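PDB 4DQA: uncharacterized protein from Bacteroides ovatus, which is of unknown function but probably binds carbohydrate, pairing an N-terminal domain of the BT_3987-like type with a concanavalin A-like lectin/glucanase domain. Local coordinates for residues A[16-21]-A[131-136]; A[43-48]-A[115-120]; A[285-290]-A[303-308]. One frame throughout, in Å; residues are numbered along the deposited sequence. Where two conformers were deposited one is given.

Contact 1 (A[16-21]-A[131-136])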
ATOM      1  N   TYR A  16      -7.623  22.785   6.371  1.00 29.90           N
ATOM      2  CA  TYR A  16      -8.698  22.410   5.439  1.00 28.26           C
ATOM      3  C   TYR A  16      -8.387  21.083   4.756  1.00 32.40           C
ATOM      4  O   TYR A  16      -7.237  20.800   4.454  1.00 28.48           O
ATOM      5  CB  TYR A  16      -8.865  23.487   4.365  1.00 31.68           C
ATOM      6  CG  TYR A  16      -9.481  24.748   4.897  1.00 41.08           C
ATOM      7  CD1 TYR A  16      -8.691  25.761   5.419  1.00 39.50           C
ATOM      8  CD2 TYR A  16     -10.864  24.918   4.906  1.00 45.69           C
ATOM      9  CE1 TYR A  16      -9.257  26.928   5.922  1.00 47.54           C
ATOM     10  CE2 TYR A  16     -11.442  26.076   5.409  1.00 51.57           C
ATOM     11  CZ  TYR A  16     -10.635  27.075   5.916  1.00 50.68           C
ATOM     12  OH  TYR A  16     -11.216  28.222   6.415  1.00 57.32           O
ATOM     13  N   ASN A  17      -9.412  20.280   4.510  1.00 26.91           N
ATOM     14  CA  ASN A  17      -9.253  18.958   3.911  1.00 32.52           C
ATOM     15  C   ASN A  17      -9.998  18.840   2.595  1.00 33.79           C
ATOM     16  O   ASN A  17     -11.174  19.190   2.508  1.00 42.03           O
ATOM     17  CB  ASN A  17      -9.751  17.873   4.866  1.00 37.95           C
ATOM     18  CG  ASN A  17      -8.933  17.810   6.140  1.00 45.80           C
ATOM     19  OD1 ASN A  17      -7.933  17.096   6.212  1.00 50.73           O
ATOM     20  ND2 ASN A  17      -9.348  18.565   7.148  1.00 50.56           N
ATOM     21  N   PHE A  18      -9.307  18.331   1.578  1.00 28.20           N
ATOM     22  CA  PHE A  18      -9.868  18.156   0.244  1.00 31.23           C
ATOM     23  C   PHE A  18      -9.603  16.737  -0.220  1.00 31.88           C
ATOM     24  O   PHE A  18      -8.626  16.116   0.186  1.00 31.36           O
ATOM     25  CB  PHE A  18      -9.244  19.129  -0.756  1.00 34.98           C
ATOM     26  CG  PHE A  18      -9.440  20.569  -0.408  1.00 39.12           C
ATOM     27  CD1 PHE A  18     -10.697  21.148  -0.461  1.00 44.66           C
ATOM     28  CD2 PHE A  18      -8.362  21.357  -0.045  1.00 39.53           C
ATOM     29  CE1 PHE A  18     -10.869  22.488  -0.145  1.00 46.55           C
ATOM     30  CE2 PHE A  18      -8.533  22.692   0.262  1.00 41.55           C
ATOM     31  CZ  PHE A  18      -9.784  23.256   0.218  1.00 38.95           C
ATOM     32  N   SER A  19     -10.471  16.236  -1.087  1.00 34.41           N
ATOM     33  CA  SER A  19     -10.321  14.904  -1.649  1.00 36.66           C
ATOM     34  C   SER A  19      -9.975  15.058  -3.121  1.00 41.59           C
ATOM     35  O   SER A  19     -10.590  15.862  -3.827  1.00 36.39           O
ATOM     36  CB  SER A  19     -11.629  14.128  -1.490  1.00 45.66           C
ATOM     37  OG  SER A  19     -11.540  12.855  -2.105  1.00 60.55           O
ATOM     38  N   VAL A  20      -8.969  14.321  -3.578  1.00 34.46           N
ATOM     39  CA  VAL A  20      -8.615  14.324  -4.992  1.00 32.61           C
ATOM     40  C   VAL A  20      -9.380  13.194  -5.670  1.00 37.99           C
ATOM     41  O   VAL A  20      -9.031  12.021  -5.536  1.00 37.05           O
ATOM     42  CB  VAL A  20      -7.097  14.171  -5.191  1.00 32.99           C
ATOM     43  CG1 VAL A  20      -6.746  14.155  -6.677  1.00 36.22           C
ATOM     44  CG2 VAL A  20      -6.369  15.316  -4.486  1.00 35.80           C
ATOM     45  N   GLU A  21     -10.448  13.559  -6.367  1.00 42.67           N
ATOM     46  CA  GLU A  21     -11.299  12.564  -7.009  1.00 48.86           C
ATOM     47  C   GLU A  21     -10.565  11.946  -8.189  1.00 51.62           C
ATOM     48  O   GLU A  21      -9.577  12.495  -8.675  1.00 49.11           O
ATOM     49  CB  GLU A  21     -12.615  13.194  -7.474  1.00 46.36           C
ATOM     50  N   PHE A 131      -3.483  23.119   3.929  1.00 17.07           N
ATOM     51  CA  PHE A 131      -4.484  22.529   3.066  1.00 19.60           C
ATOM     52  C   PHE A 131      -4.066  21.099   2.770  1.00 20.92           C
ATOM     53  O   PHE A 131      -2.995  20.862   2.248  1.00 20.46           O
ATOM     54  CB  PHE A 131      -4.593  23.347   1.788  1.00 19.31           C
ATOM     55  CG  PHE A 131      -4.998  24.778   2.048  1.00 19.55           C
ATOM     56  CD1 PHE A 131      -6.346  25.133   2.132  1.00 21.56           C
ATOM     57  CD2 PHE A 131      -4.044  25.737   2.281  1.00 19.70           C
ATOM     58  CE1 PHE A 131      -6.715  26.453   2.396  1.00 24.07           C
ATOM     59  CE2 PHE A 131      -4.410  27.059   2.547  1.00 23.46           C
ATOM     60  CZ  PHE A 131      -5.744  27.405   2.616  1.00 26.11           C
ATOM     61  N   PHE A 132      -4.924  20.159   3.134  1.00 20.96           N
ATOM     62  CA  PHE A 132      -4.604  18.746   3.039  1.00 21.91           C
ATOM     63  C   PHE A 132      -5.383  18.119   1.890  1.00 22.96           C
ATOM     64  O   PHE A 132      -6.548  18.458   1.624  1.00 25.00           O
ATOM     65  CB  PHE A 132      -4.939  18.054   4.348  1.00 21.16           C
ATOM     66  CG  PHE A 132      -4.139  18.547   5.508  1.00 21.37           C
ATOM     67  CD1 PHE A 132      -2.840  18.130   5.688  1.00 25.92           C
ATOM     68  CD2 PHE A 132      -4.682  19.420   6.430  1.00 25.12           C
ATOM     69  CE1 PHE A 132      -2.100  18.565   6.758  1.00 29.17           C
ATOM     70  CE2 PHE A 132      -3.947  19.863   7.503  1.00 28.04           C
ATOM     71  CZ  PHE A 132      -2.645  19.439   7.670  1.00 23.33           C
ATOM     72  N   PHE A 133      -4.719  17.207   1.188  1.00 25.22           N
ATOM     73  CA  PHE A 133      -5.307  16.558   0.020  1.00 25.76           C
ATOM     74  C   PHE A 133      -5.095  15.064   0.159  1.00 28.37           C
ATOM     75  O   PHE A 133      -3.969  14.593   0.319  1.00 29.06           O
ATOM     76  CB  PHE A 133      -4.646  17.070  -1.256  1.00 26.88           C
ATOM     77  CG  PHE A 133      -4.716  18.546  -1.411  1.00 24.63           C
ATOM     78  CD1 PHE A 133      -3.781  19.366  -0.777  1.00 30.38           C
ATOM     79  CD2 PHE A 133      -5.723  19.142  -2.154  1.00 32.98           C
ATOM     80  CE1 PHE A 133      -3.850  20.741  -0.901  1.00 34.90           C
ATOM     81  CE2 PHE A 133      -5.787  20.521  -2.272  1.00 34.72           C
ATOM     82  CZ  PHE A 133      -4.856  21.314  -1.641  1.00 35.88           C
ATOM     83  N   SER A 134      -6.187  14.312   0.149  1.00 26.80           N
ATOM     84  CA  SER A 134      -6.083  12.873   0.242  1.00 27.69           C
ATOM     85  C   SER A 134      -6.290  12.286  -1.147  1.00 28.04           C
ATOM     86  O   SER A 134      -7.119  12.762  -1.934  1.00 28.43           O
ATOM     87  CB  SER A 134      -7.115  12.335   1.223  1.00 35.72           C
ATOM     88  OG  SER A 134      -8.407  12.841   0.931  1.00 42.53           O
ATOM     89  N   LYS A 135      -5.492  11.281  -1.477  1.00 31.30           N
ATOM     90  CA  LYS A 135      -5.687  10.603  -2.741  1.00 27.42           C
ATOM     91  C   LYS A 135      -5.717   9.112  -2.482  1.00 24.07           C
ATOM     92  O   LYS A 135      -4.683   8.495  -2.257  1.00 23.76           O
ATOM     93  CB  LYS A 135      -4.620  10.951  -3.746  1.00 29.32           C
ATOM     94  CG  LYS A 135      -5.055  10.561  -5.148  1.00 33.42           C
ATOM     95  CD  LYS A 135      -4.071  11.015  -6.205  1.00 43.07           C
ATOM     96  CE  LYS A 135      -4.551  10.619  -7.592  1.00 43.01           C
ATOM     97  NZ  LYS A 135      -3.607  11.053  -8.657  1.00 42.52           N
ATOM     98  N   PRO A 136      -6.926   8.538  -2.499  1.00 28.87           N
ATOM     99  CA  PRO A 136      -7.152   7.163  -2.053  1.00 25.71           C
ATOM    100  C   PRO A 136      -6.592   6.098  -2.979  1.00 23.13           C
ATOM    101  O   PRO A 136      -6.742   6.178  -4.194  1.00 26.20           O
ATOM    102  CB  PRO A 136      -8.682   7.047  -2.032  1.00 26.84           C
ATOM    103  CG  PRO A 136      -9.155   8.051  -2.973  1.00 36.21           C
ATOM    104  CD  PRO A 136      -8.176   9.192  -2.915  1.00 31.95           C
TER
HETATM  105  O   HOH W   1     -10.144  11.327  -0.772  1.00 40.43           O
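A parallel strand pair within the mixed sheet of the N-terminal E-set-type domain joins Tyr16–Ser19 to Phe131–Ser134, and it illustrates how residues in register set their side chains side by side in rows. The ladder is regular: Phe132 N donates to Tyr16 O (2.7 Å), Phe18 N to Phe132 O, Ser134 N to Phe18 O and, past the strand end, Val20 N to Ser134 O. On one face, four rings point the same way, because in each of these residues CG lies anti to the carbonyl carbon. The Tyr16 and Phe131 rings are nearly parallel, with planes 13° apart, but slid so far that they barely overlap, Tyr16 CD1 touching Phe131 CE1 at 3.7 Å. Phe18 reaches both neighbours: its CE2 meets Phe131 CD1 edge to edge at 3.8 Å, and its CD2 approaches Phe133 CE2 at 3.5 Å, those two planes inclined by 31°. Met27 and Phe29 of strand 27-35 pack against this row. On the other face Asn17 lays its amide beside the Phe132 ring, the planes 19° apart, with OD1 3.7 Å from Phe132 CB. Farther along that face, one water bridges the hydroxyls of Ser19 and Ser134, 2.9 Å from Ser134 OG.

Contact 2 (A[43-48]-A[115-120])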
ATOM      1  N   VAL A  43      -4.547  47.442   5.340  1.00 23.37           N
ATOM      2  CA  VAL A  43      -3.434  46.589   5.703  1.00 22.84           C
ATOM      3  C   VAL A  43      -3.121  45.684   4.516  1.00 21.20           C
ATOM      4  O   VAL A  43      -3.992  44.954   4.019  1.00 21.65           O
ATOM      5  CB  VAL A  43      -3.774  45.728   6.926  1.00 24.02           C
ATOM      6  CG1 VAL A  43      -2.772  44.600   7.125  1.00 21.21           C
ATOM      7  CG2 VAL A  43      -3.842  46.621   8.168  1.00 28.30           C
ATOM      8  N   ASP A  44      -1.883  45.748   4.046  1.00 17.92           N
ATOM      9  CA  ASP A  44      -1.477  44.979   2.892  1.00 19.33           C
ATOM     10  C   ASP A  44      -0.868  43.653   3.303  1.00 18.41           C
ATOM     11  O   ASP A  44      -0.146  43.566   4.297  1.00 20.35           O
ATOM     12  CB  ASP A  44      -0.484  45.769   2.063  1.00 18.02           C
ATOM     13  CG  ASP A  44      -1.098  47.035   1.506  1.00 22.62           C
ATOM     14  OD1 ASP A  44      -2.185  46.915   0.889  1.00 26.01           O
ATOM     15  OD2 ASP A  44      -0.518  48.133   1.702  1.00 26.84           O
ATOM     16  N   VAL A  45      -1.194  42.610   2.552  1.00 16.73           N
ATOM     17  CA  VAL A  45      -0.677  41.273   2.853  1.00 17.00           C
ATOM     18  C   VAL A  45      -0.164  40.600   1.602  1.00 14.83           C
ATOM     19  O   VAL A  45      -0.413  41.042   0.469  1.00 16.24           O
ATOM     20  CB  VAL A  45      -1.740  40.371   3.532  1.00 17.45           C
ATOM     21  CG1 VAL A  45      -2.242  40.981   4.840  1.00 17.92           C
ATOM     22  CG2 VAL A  45      -2.906  40.065   2.576  1.00 20.33           C
ATOM     23  N   SER A  46       0.599  39.540   1.795  1.00 15.23           N
ATOM     24  CA  SER A  46       0.999  38.716   0.672  1.00 13.78           C
ATOM     25  C   SER A  46       1.193  37.296   1.136  1.00 14.56           C
ATOM     26  O   SER A  46       1.187  37.017   2.339  1.00 14.56           O
ATOM     27  CB  SER A  46       2.263  39.237   0.005  1.00 14.82           C
ATOM     28  OG  SER A  46       3.409  39.033   0.834  1.00 14.92           O
ATOM     29  N   TYR A  47       1.369  36.401   0.185  1.00 13.69           N
ATOM     30  CA  TYR A  47       1.414  34.980   0.486  1.00 12.69           C
ATOM     31  C   TYR A  47       2.572  34.283  -0.187  1.00 15.30           C
ATOM     32  O   TYR A  47       3.073  34.710  -1.236  1.00 15.32           O
ATOM     33  CB  TYR A  47       0.098  34.319   0.045  1.00 13.33           C
ATOM     34  CG  TYR A  47      -1.124  34.930   0.689  1.00 12.87           C
ATOM     35  CD1 TYR A  47      -1.487  34.582   1.989  1.00 13.79           C
ATOM     36  CD2 TYR A  47      -1.912  35.865   0.027  1.00 15.57           C
ATOM     37  CE1 TYR A  47      -2.575  35.147   2.599  1.00 14.94           C
ATOM     38  CE2 TYR A  47      -3.023  36.425   0.633  1.00 15.99           C
ATOM     39  CZ  TYR A  47      -3.346  36.061   1.923  1.00 15.03           C
ATOM     40  OH  TYR A  47      -4.458  36.625   2.525  1.00 16.95           O
ATOM     41  N   SER A  48       2.967  33.163   0.396  1.00 15.38           N
ATOM     42  CA  SER A  48       3.968  32.312  -0.218  1.00 15.78           C
ATOM     43  C   SER A  48       3.760  30.884   0.237  1.00 15.68           C
ATOM     44  O   SER A  48       3.087  30.633   1.233  1.00 17.33           O
ATOM     45  CB  SER A  48       5.367  32.752   0.173  1.00 17.36           C
ATOM     46  OG  SER A  48       5.566  32.601   1.579  1.00 18.42           O
ATOM     47  N   VAL A 115       1.337  33.570   5.348  1.00 13.29           N
ATOM     48  CA  VAL A 115       0.953  34.958   5.116  1.00 13.71           C
ATOM     49  C   VAL A 115       2.038  35.886   5.659  1.00 14.29           C
ATOM     50  O   VAL A 115       2.686  35.607   6.687  1.00 15.82           O
ATOM     51  CB  VAL A 115      -0.453  35.296   5.709  1.00 12.80           C
ATOM     52  CG1 VAL A 115      -0.461  35.137   7.230  1.00 15.61           C
ATOM     53  CG2 VAL A 115      -0.894  36.707   5.318  1.00 15.00           C
ATOM     54  N   HIS A 116       2.227  37.003   4.962  1.00 13.68           N
ATOM     55  CA  HIS A 116       3.186  38.043   5.270  1.00 14.66           C
ATOM     56  C   HIS A 116       2.432  39.377   5.236  1.00 14.75           C
ATOM     57  O   HIS A 116       1.357  39.483   4.623  1.00 15.96           O
ATOM     58  CB  HIS A 116       4.271  38.121   4.185  1.00 13.62           C
ATOM     59  CG  HIS A 116       4.919  36.823   3.843  1.00 14.64           C
ATOM     60  ND1 HIS A 116       5.948  36.275   4.574  1.00 18.74           N
ATOM     61  CD2 HIS A 116       4.676  35.957   2.831  1.00 16.22           C
ATOM     62  CE1 HIS A 116       6.299  35.120   4.037  1.00 18.48           C
ATOM     63  NE2 HIS A 116       5.562  34.920   2.960  1.00 17.66           N
ATOM     64  N   SER A 117       3.002  40.418   5.839  1.00 15.59           N
ATOM     65  CA  SER A 117       2.427  41.737   5.703  1.00 15.16           C
ATOM     66  C   SER A 117       3.514  42.791   5.680  1.00 17.61           C
ATOM     67  O   SER A 117       4.453  42.733   6.466  1.00 17.24           O
ATOM     68  CB  SER A 117       1.461  42.049   6.859  1.00 17.01           C
ATOM     69  OG  SER A 117       0.905  43.360   6.743  1.00 17.31           O
ATOM     70  N   SER A 118       3.369  43.744   4.774  1.00 16.91           N
ATOM     71  CA  SER A 118       4.268  44.885   4.747  1.00 18.33           C
ATOM     72  C   SER A 118       3.757  46.021   5.626  1.00 21.00           C
ATOM     73  O   SER A 118       4.419  47.059   5.765  1.00 23.42           O
ATOM     74  CB  SER A 118       4.467  45.366   3.306  1.00 19.97           C
ATOM     75  OG  SER A 118       3.226  45.766   2.712  1.00 19.47           O
ATOM     76  N   SER A 119       2.584  45.845   6.227  1.00 19.05           N
ATOM     77  CA  SER A 119       1.920  46.881   7.015  1.00 22.92           C
ATOM     78  C   SER A 119       2.037  46.640   8.507  1.00 22.85           C
ATOM     79  O   SER A 119       2.257  47.587   9.287  1.00 26.33           O
ATOM     80  CB  SER A 119       0.418  46.940   6.678  1.00 24.66           C
ATOM     81  OG  SER A 119       0.178  47.377   5.360  1.00 23.53           O
ATOM     82  N   VAL A 120       1.789  45.402   8.917  1.00 23.11           N
ATOM     83  CA  VAL A 120       1.808  45.030  10.321  1.00 21.88           C
ATOM     84  C   VAL A 120       2.523  43.697  10.504  1.00 22.91           C
ATOM     85  O   VAL A 120       2.977  43.086   9.533  1.00 22.96           O
ATOM     86  CB  VAL A 120       0.388  44.908  10.891  1.00 26.81           C
ATOM     87  CG1 VAL A 120      -0.350  46.227  10.786  1.00 30.30           C
ATOM     88  CG2 VAL A 120      -0.389  43.823  10.166  1.00 25.80           C
TER
HETATM   89  O   HOH W   2       2.483  48.407   3.157  1.00 31.23           O
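Strands 43-48 and 115-117 run antiparallel with their axes 144° apart, and Ser46 and His116 form a hydrogen-bonded pair, Ser46 N to His116 O at 2.9 Å and His116 N to Ser46 O at 2.8 Å. Beyond this pair, side chains take over from the backbone. Ser117, its OG anti to the backbone N (chi1 179°), donates to Asp44 O at 2.7 Å and also accepts from the amides of Ser119 and Val120, an ST turn and ST motif in which the chain turns. Ser119 OG in turn accepts from Asp44 N at 2.9 Å in an almost straight bond. At the other end, His116 NE2 and Ser48 OG share a hydrogen bond of 2.7 Å, the hydroxyl lying at the imidazole edge near the ring plane. On the opposite face, Tyr47 lies alongside Val115, with Tyr47 CE1 3.6 Å from Val115 CG2, while the tyrosine hydroxyl bonds Ser33. Val43, Val45 and Val115 pack on Val9 of strand 8-10, and Tyr47 on Leu31 of strand 27-35, while strand 80-83 pairs with strand 43-49 along its other edge.

Contact 3 (A[285-290]-A[303-308])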
ATOM      1  N   GLU A 285      -1.450  -8.540  -5.250  1.00 11.46           N
ATOM      2  CA  GLU A 285      -0.373  -8.112  -4.345  1.00 11.42           C
ATOM      3  C   GLU A 285       0.366  -9.298  -3.733  1.00 11.33           C
ATOM      4  O   GLU A 285       0.588  -9.380  -2.511  1.00 12.26           O
ATOM      5  CB  GLU A 285      -0.894  -7.179  -3.255  1.00 11.99           C
ATOM      6  CG  GLU A 285      -1.452  -5.895  -3.770  1.00 11.14           C
ATOM      7  CD  GLU A 285      -0.393  -5.046  -4.449  1.00 12.27           C
ATOM      8  OE1 GLU A 285       0.636  -4.754  -3.799  1.00 12.09           O
ATOM      9  OE2 GLU A 285      -0.556  -4.710  -5.648  1.00 13.73           O
ATOM     10  N   VAL A 286       0.775 -10.192  -4.613  1.00 10.13           N
ATOM     11  CA  VAL A 286       1.520 -11.398  -4.231  1.00 11.73           C
ATOM     12  C   VAL A 286       2.998 -11.077  -4.108  1.00 12.18           C
ATOM     13  O   VAL A 286       3.592 -10.540  -5.046  1.00 12.54           O
ATOM     14  CB  VAL A 286       1.335 -12.481  -5.298  1.00 11.22           C
ATOM     15  CG1 VAL A 286       2.161 -13.714  -4.991  1.00 13.06           C
ATOM     16  CG2 VAL A 286      -0.133 -12.846  -5.465  1.00 12.17           C
ATOM     17  N   ARG A 287       3.586 -11.353  -2.947  1.00 11.69           N
ATOM     18  CA  ARG A 287       4.983 -10.988  -2.694  1.00 12.09           C
ATOM     19  C   ARG A 287       5.751 -12.052  -1.975  1.00 14.42           C
ATOM     20  O   ARG A 287       5.215 -12.750  -1.124  1.00 13.64           O
ATOM     21  CB  ARG A 287       5.074  -9.706  -1.866  1.00 14.10           C
ATOM     22  CG  ARG A 287       4.162  -8.587  -2.354  1.00 14.37           C
ATOM     23  CD  ARG A 287       4.259  -7.374  -1.430  1.00 14.61           C
ATOM     24  NE  ARG A 287       3.180  -6.432  -1.734  1.00 13.87           N
ATOM     25  CZ  ARG A 287       2.518  -5.728  -0.839  1.00 14.93           C
ATOM     26  NH1 ARG A 287       2.816  -5.814   0.451  1.00 14.50           N
ATOM     27  NH2 ARG A 287       1.555  -4.910  -1.232  1.00 15.17           N
ATOM     28  N   VAL A 288       7.049 -12.107  -2.256  1.00 13.17           N
ATOM     29  CA  VAL A 288       7.980 -12.889  -1.447  1.00 14.20           C
ATOM     30  C   VAL A 288       9.091 -11.943  -1.035  1.00 14.07           C
ATOM     31  O   VAL A 288       9.615 -11.206  -1.873  1.00 14.45           O
ATOM     32  CB  VAL A 288       8.608 -14.038  -2.217  1.00 12.62           C
ATOM     33  CG1 VAL A 288       9.625 -14.772  -1.332  1.00 15.02           C
ATOM     34  CG2 VAL A 288       7.555 -15.025  -2.681  1.00 14.64           C
ATOM     35  N   TRP A 289       9.436 -11.956   0.250  1.00 14.41           N
ATOM     36  CA  TRP A 289      10.519 -11.132   0.770  1.00 14.54           C
ATOM     37  C   TRP A 289      11.586 -12.023   1.359  1.00 16.68           C
ATOM     38  O   TRP A 289      11.292 -13.085   1.913  1.00 16.87           O
ATOM     39  CB  TRP A 289      10.024 -10.233   1.911  1.00 15.91           C
ATOM     40  CG  TRP A 289       8.917  -9.299   1.597  1.00 14.30           C
ATOM     41  CD1 TRP A 289       7.582  -9.597   1.516  1.00 16.70           C
ATOM     42  CD2 TRP A 289       9.024  -7.879   1.386  1.00 13.62           C
ATOM     43  NE1 TRP A 289       6.861  -8.458   1.243  1.00 15.20           N
ATOM     44  CE2 TRP A 289       7.727  -7.391   1.174  1.00 13.08           C
ATOM     45  CE3 TRP A 289      10.100  -6.977   1.341  1.00 16.83           C
ATOM     46  CZ2 TRP A 289       7.462  -6.045   0.919  1.00 14.46           C
ATOM     47  CZ3 TRP A 289       9.834  -5.635   1.084  1.00 16.39           C
ATOM     48  CH2 TRP A 289       8.527  -5.187   0.875  1.00 13.98           C
ATOM     49  N   SER A 290      12.831 -11.546   1.312  1.00 16.76           N
ATOM     50  CA  SER A 290      13.946 -12.223   1.963  1.00 20.45           C
ATOM     51  C   SER A 290      14.221 -11.701   3.388  1.00 20.41           C
ATOM     52  O   SER A 290      15.350 -11.799   3.902  1.00 22.26           O
ATOM     53  CB  SER A 290      15.194 -12.064   1.099  1.00 20.27           C
ATOM     54  OG  SER A 290      15.486 -10.692   0.909  1.00 22.47           O
ATOM     55  N   LEU A 303      -2.002  -3.083   0.498  1.00 15.12           N
ATOM     56  CA  LEU A 303      -2.503  -2.728  -0.836  1.00 14.04           C
ATOM     57  C   LEU A 303      -1.449  -2.343  -1.848  1.00 13.53           C
ATOM     58  O   LEU A 303      -1.745  -2.189  -3.038  1.00 15.68           O
ATOM     59  CB  LEU A 303      -3.507  -1.571  -0.755  1.00 15.33           C
ATOM     60  CG  LEU A 303      -4.716  -1.787   0.142  1.00 18.44           C
ATOM     61  CD1 LEU A 303      -5.571  -0.532   0.129  1.00 21.47           C
ATOM     62  CD2 LEU A 303      -5.526  -3.008  -0.277  1.00 22.33           C
ATOM     63  N   GLY A 304      -0.212  -2.149  -1.413  1.00 13.14           N
ATOM     64  CA  GLY A 304       0.828  -1.733  -2.330  1.00 12.54           C
ATOM     65  C   GLY A 304       2.146  -1.469  -1.649  1.00 12.99           C
ATOM     66  O   GLY A 304       2.189  -1.024  -0.500  1.00 15.09           O
ATOM     67  N   VAL A 305       3.238  -1.743  -2.367  1.00 14.92           N
ATOM     68  CA  VAL A 305       4.569  -1.399  -1.899  0.50 14.13           C
ATOM     69  C   VAL A 305       5.403  -0.953  -3.103  1.00 13.22           C
ATOM     70  O   VAL A 305       5.058  -1.249  -4.235  1.00 14.39           O
ATOM     71  CB  VAL A 305       5.200  -2.599  -1.111  0.50 13.05           C
ATOM     72  CG1 VAL A 305       5.780  -3.664  -2.051  0.50  9.96           C
ATOM     73  CG2 VAL A 305       6.253  -2.122  -0.143  0.50 17.90           C
ATOM     74  N   ASP A 306       6.510  -0.252  -2.850  1.00 14.46           N
ATOM     75  CA  ASP A 306       7.390   0.172  -3.923  1.00 14.88           C
ATOM     76  C   ASP A 306       8.076  -1.079  -4.468  1.00 14.81           C
ATOM     77  O   ASP A 306       8.705  -1.827  -3.714  1.00 15.54           O
ATOM     78  CB  ASP A 306       8.432   1.115  -3.332  1.00 15.95           C
ATOM     79  CG  ASP A 306       9.356   1.731  -4.367  1.00 22.83           C
ATOM     80  OD1 ASP A 306       9.468   1.237  -5.507  1.00 19.04           O
ATOM     81  OD2 ASP A 306       9.999   2.756  -4.002  1.00 27.14           O
ATOM     82  N   PRO A 307       7.973  -1.315  -5.782  1.00 14.52           N
ATOM     83  CA  PRO A 307       8.639  -2.512  -6.309  1.00 14.83           C
ATOM     84  C   PRO A 307      10.157  -2.480  -6.265  1.00 15.01           C
ATOM     85  O   PRO A 307      10.775  -3.529  -6.470  1.00 16.65           O
ATOM     86  CB  PRO A 307       8.162  -2.585  -7.755  1.00 18.56           C
ATOM     87  CG  PRO A 307       7.651  -1.243  -8.082  1.00 28.22           C
ATOM     88  CD  PRO A 307       7.231  -0.582  -6.815  1.00 16.70           C
ATOM     89  N   ALA A 308      10.726  -1.315  -6.002  1.00 15.00           N
ATOM     90  CA  ALA A 308      12.165  -1.144  -5.818  1.00 15.59           C
ATOM     91  C   ALA A 308      12.652  -1.527  -4.414  1.00 16.64           C
ATOM     92  O   ALA A 308      13.859  -1.448  -4.138  1.00 20.94           O
ATOM     93  CB  ALA A 308      12.545   0.303  -6.130  1.00 17.98           C
TER
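In the conformer of Val305 described here, one of two modelled, the two methyls meet different partners, Arg287 and Trp289. CG1 lies over one face of the guanidinium, displaced toward its rim and 3.8 Å from Arg287 NE. CG2, anti to the backbone N, meets the indole at its edge and in its plane, 3.9 Å from Trp289 CH2. The same arginine presents an edge to the loop: the peptide between Leu303 and Gly304 lies near the guanidinium plane, although Arg287 NH2 and Gly304 N are both donors and their approach is no bond. Glu285 adds a carboxylate, whose OE1 stands 3.4 Å from Gly304 CA, while Glu285 CD lies 3.5 Å from Leu303 O.

What holds these groups is a polar network around them. Arg287 NH2 gives Glu285 OE1 a bond of 2.7 Å, bent by only 11° from straight; the oxygen accepts on its anti lone pair and lies 5° out of the guanidinium plane, an arrangement that restrains both flat groups. The arginine runs extended from CG to NE, which carries its head out to the loop. There NH2 also binds Asn301 O, and NH1 forms a salt bridge to Glu166. That glutamate accepts from Trp289 NE1 as well, so one carboxylate orients both partners of Val305. Tyr315 OH joins strand to loop, bonding Glu285 OE1 and Val305 N, and Lys317 makes a salt bridge with Glu285 OE2.

Glu285 and Arg287, both buried, thus join Glu166 and Lys317 in a charge cluster spanning neighbouring strands, with a G1 beta bulge where Glu285 and Val286 face Tyr316. It fastens the loop between helix 295-300 and strand 312-316 onto the antiparallel sheet of a concanavalin A-like beta-sandwich.

The three contacts sample both domains of an elongated chain. Contacts 1 and 2 belong to one mixed sheet of the N-terminal domain, where strands 128-135 and 107-117 are neighbours; their centres are about 27 Å apart and their nearest atoms about 8 Å. Contact 2 is nested along the chain within the loop that contact 1 closes. Contact 3 follows in series, in the lectin-like domain. Its centre is about 26 Å from that of contact 1, with nearest atoms about 7 Å apart, but about 48 Å from that of contact 2. Contact 1 therefore lies toward the domain junction and contact 2 toward the far end. None of the three includes a bound ligand, so the presumed carbohydrate site cannot be placed from them.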